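Venom protein 51.1 (Lychas mucronatus, PDB 6ATY) probably acts as a secreted, disulfide-rich neurotoxin of scorpion venom that decreases the action potential of myelinated nerves. Local coordinates at residues Leu15-Gly18 with Gln19-Arg23. Sequence-based numbering, arbitrary orientation.
Sequences LCEG and QCRIR
Glu-17 and Arg-21 lie side by side one turn apart on helix 16-22, the single helix of a cystine-stabilised alpha/beta (CSαβ) fold, a scaffold common among scorpion toxins. Their charged ends stack almost parallel, the carboxylate and guanidinium planes 6° apart. Glu-17 OE2 sits over the guanidinium centre, 3.5 Å from Arg-21 NH1, a salt bridge of charge alone since no N-H points at the oxygen. Glu-17 CG is anti to the backbone N (chi1 -175°), and with both chains extended the carboxylate comes to lie alongside the guanidinium. Glu-17 OE1 is hydrogen-bonded to Thr-27 OG1 and Arg-21 NE to Phe-26 O, tying the pair to the chain at and just before the start of strand 27-31.

Three backbone bonds run from i+4 to i: Cys-20 N to Cys-16 O and Arg-21 N to Glu-17 O, both 2.8 Å, and Ile-22 N to Gly-18 O at 3.1 Å. Four residues apart, the buried Cys-16 and Cys-20 fall on the same helix face, toward the sheet, and form disulfides with Cys-35 and Cys-37 of strand 34-38, respectively.

Arg-23 folds back along Gln-19, meeting it with the edge of its guanidinium. Its NH1 reaches Gln-19 O at 3.0 Å, from above the carbonyl plane, and Gln-19 OE1 at 2.8 Å, within the amide plane.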
ATOM      1  N   LEU A  15      -1.249  -6.858   0.000  1.00 10.75           N
ATOM      2  CA  LEU A  15      -1.577  -6.521   1.386  1.00 11.97           C
ATOM      3  C   LEU A  15      -1.270  -5.054   1.797  1.00 11.93           C
ATOM      4  O   LEU A  15      -1.141  -4.728   2.999  1.00 11.67           O
ATOM      5  CB  LEU A  15      -0.865  -7.499   2.323  1.00 13.08           C
ATOM      6  CG  LEU A  15      -1.107  -8.986   2.033  1.00 13.60           C
ATOM      7  CD1 LEU A  15      -0.272  -9.871   2.970  1.00 14.64           C
ATOM      8  CD2 LEU A  15      -2.576  -9.367   2.119  1.00 13.94           C
ATOM      9  N   CYS A  16      -1.281  -4.169   0.822  1.00 10.43           N
ATOM     10  CA  CYS A  16      -0.946  -2.758   1.042  1.00 10.76           C
ATOM     11  C   CYS A  16      -2.056  -1.990   1.774  1.00 10.72           C
ATOM     12  O   CYS A  16      -1.754  -1.097   2.561  1.00 10.18           O
ATOM     13  CB  CYS A  16      -0.637  -2.087  -0.262  1.00 10.41           C
ATOM     14  SG  CYS A  16       0.860  -2.704  -1.064  1.00 10.24           S
ATOM     15  N   GLU A  17      -3.330  -2.337   1.530  1.00 10.98           N
ATOM     16  CA  GLU A  17      -4.430  -1.634   2.230  1.00 11.75           C
ATOM     17  C   GLU A  17      -4.251  -1.648   3.754  1.00 11.86           C
ATOM     18  O   GLU A  17      -4.347  -0.602   4.419  1.00 10.94           O
ATOM     19  CB  GLU A  17      -5.793  -2.228   1.862  1.00 13.07           C
ATOM     20  CG  GLU A  17      -6.960  -1.450   2.479  1.00 13.98           C
ATOM     21  CD  GLU A  17      -8.312  -1.985   2.143  1.00 16.85           C
ATOM     22  OE1 GLU A  17      -8.888  -1.517   1.123  1.00 20.91           O
ATOM     23  OE2 GLU A  17      -8.799  -2.867   2.881  1.00 17.11           O
ATOM     24  N   GLY A  18      -3.953  -2.806   4.310  1.00 12.33           N
ATOM     25  CA  GLY A  18      -3.727  -2.930   5.778  1.00 12.83           C
ATOM     26  C   GLY A  18      -2.535  -2.095   6.260  1.00 13.09           C
ATOM     27  O   GLY A  18      -2.610  -1.403   7.286  1.00 13.23           O
ATOM     28  N   GLN A  19      -1.464  -2.086   5.456  1.00 13.54           N
ATOM     29  CA  GLN A  19      -0.266  -1.310   5.777  1.00 13.63           C
ATOM     30  C   GLN A  19      -0.582   0.169   5.759  1.00 12.32           C
ATOM     31  O   GLN A  19      -0.087   0.904   6.568  1.00 12.25           O
ATOM     32  CB  GLN A  19       0.876  -1.602   4.816  1.00 14.38           C
ATOM     33  CG  GLN A  19       1.415  -3.011   4.925  1.00 16.61           C
ATOM     34  CD  GLN A  19       2.235  -3.247   6.186  1.00 19.93           C
ATOM     35  OE1 GLN A  19       2.643  -2.323   6.892  1.00 20.78           O
ATOM     36  NE2 GLN A  19       2.497  -4.499   6.455  1.00 23.02           N
ATOM     37  N   CYS A  20      -1.385   0.595   4.795  1.00 12.12           N
ATOM     38  CA  CYS A  20      -1.803   1.997   4.680  1.00 11.64           C
ATOM     39  C   CYS A  20      -2.767   2.397   5.811  1.00 11.82           C
ATOM     40  O   CYS A  20      -2.643   3.491   6.353  1.00 12.10           O
ATOM     41  CB  CYS A  20      -2.441   2.230   3.314  1.00 11.57           C
ATOM     42  SG  CYS A  20      -1.238   1.985   1.981  1.00 10.97           S
ATOM     43  N   ARG A  21      -3.712   1.516   6.156  1.00 12.13           N
ATOM     44  CA  ARG A  21      -4.738   1.839   7.141  1.00 12.90           C
ATOM     45  C   ARG A  21      -4.145   1.981   8.529  1.00 12.79           C
ATOM     46  O   ARG A  21      -4.549   2.888   9.240  1.00 12.48           O
ATOM     47  CB  ARG A  21      -5.904   0.853   7.125  1.00 14.11           C
ATOM     48  CG  ARG A  21      -6.743   0.955   5.864  1.00 14.39           C
ATOM     49  CD  ARG A  21      -7.973   0.105   5.915  1.00 14.73           C
ATOM     50  NE  ARG A  21      -8.877   0.534   4.855  1.00 14.57           N
ATOM     51  CZ  ARG A  21     -10.063  -0.019   4.595  1.00 15.24           C
ATOM     52  NH1 ARG A  21     -10.496  -1.038   5.293  1.00 14.48           N
ATOM     53  NH2 ARG A  21     -10.815   0.453   3.590  1.00 14.86           N
ATOM     54  N   ILE A  22      -3.157   1.176   8.888  1.00 13.93           N
ATOM     55  CA  ILE A  22      -2.513   1.342  10.264  1.00 15.17           C
ATOM     56  C   ILE A  22      -1.684   2.628  10.319  1.00 15.74           C
ATOM     57  O   ILE A  22      -1.512   3.212  11.398  1.00 16.04           O
ATOM     58  CB  ILE A  22      -1.700   0.120  10.741  1.00 16.61           C
ATOM     59  CG1 ILE A  22      -0.462  -0.139   9.888  1.00 17.04           C
ATOM     60  CG2 ILE A  22      -2.592  -1.110  10.856  1.00 17.32           C
ATOM     61  CD1 ILE A  22       0.496  -1.146  10.501  1.00 17.65           C
ATOM     62  N   ARG A  23      -1.307   3.146   9.132  1.00 15.39           N
ATOM     63  CA  ARG A  23      -0.635   4.453   8.988  1.00 16.36           C
ATOM     64  C   ARG A  23      -1.615   5.588   8.743  1.00 17.97           C
ATOM     65  O   ARG A  23      -1.223   6.720   8.371  1.00 18.97           O
ATOM     66  CB  ARG A  23       0.391   4.377   7.859  1.00 16.90           C
ATOM     67  CG  ARG A  23       1.550   3.486   8.205  1.00 17.23           C
ATOM     68  CD  ARG A  23       2.391   3.286   6.977  1.00 19.90           C
ATOM     69  NE  ARG A  23       3.647   2.608   7.243  1.00 21.88           N
ATOM     70  CZ  ARG A  23       3.822   1.288   7.329  1.00 24.24           C
ATOM     71  NH1 ARG A  23       2.793   0.407   7.251  1.00 22.41           N
ATOM     72  NH2 ARG A  23       5.062   0.842   7.519  1.00 26.66           N
TER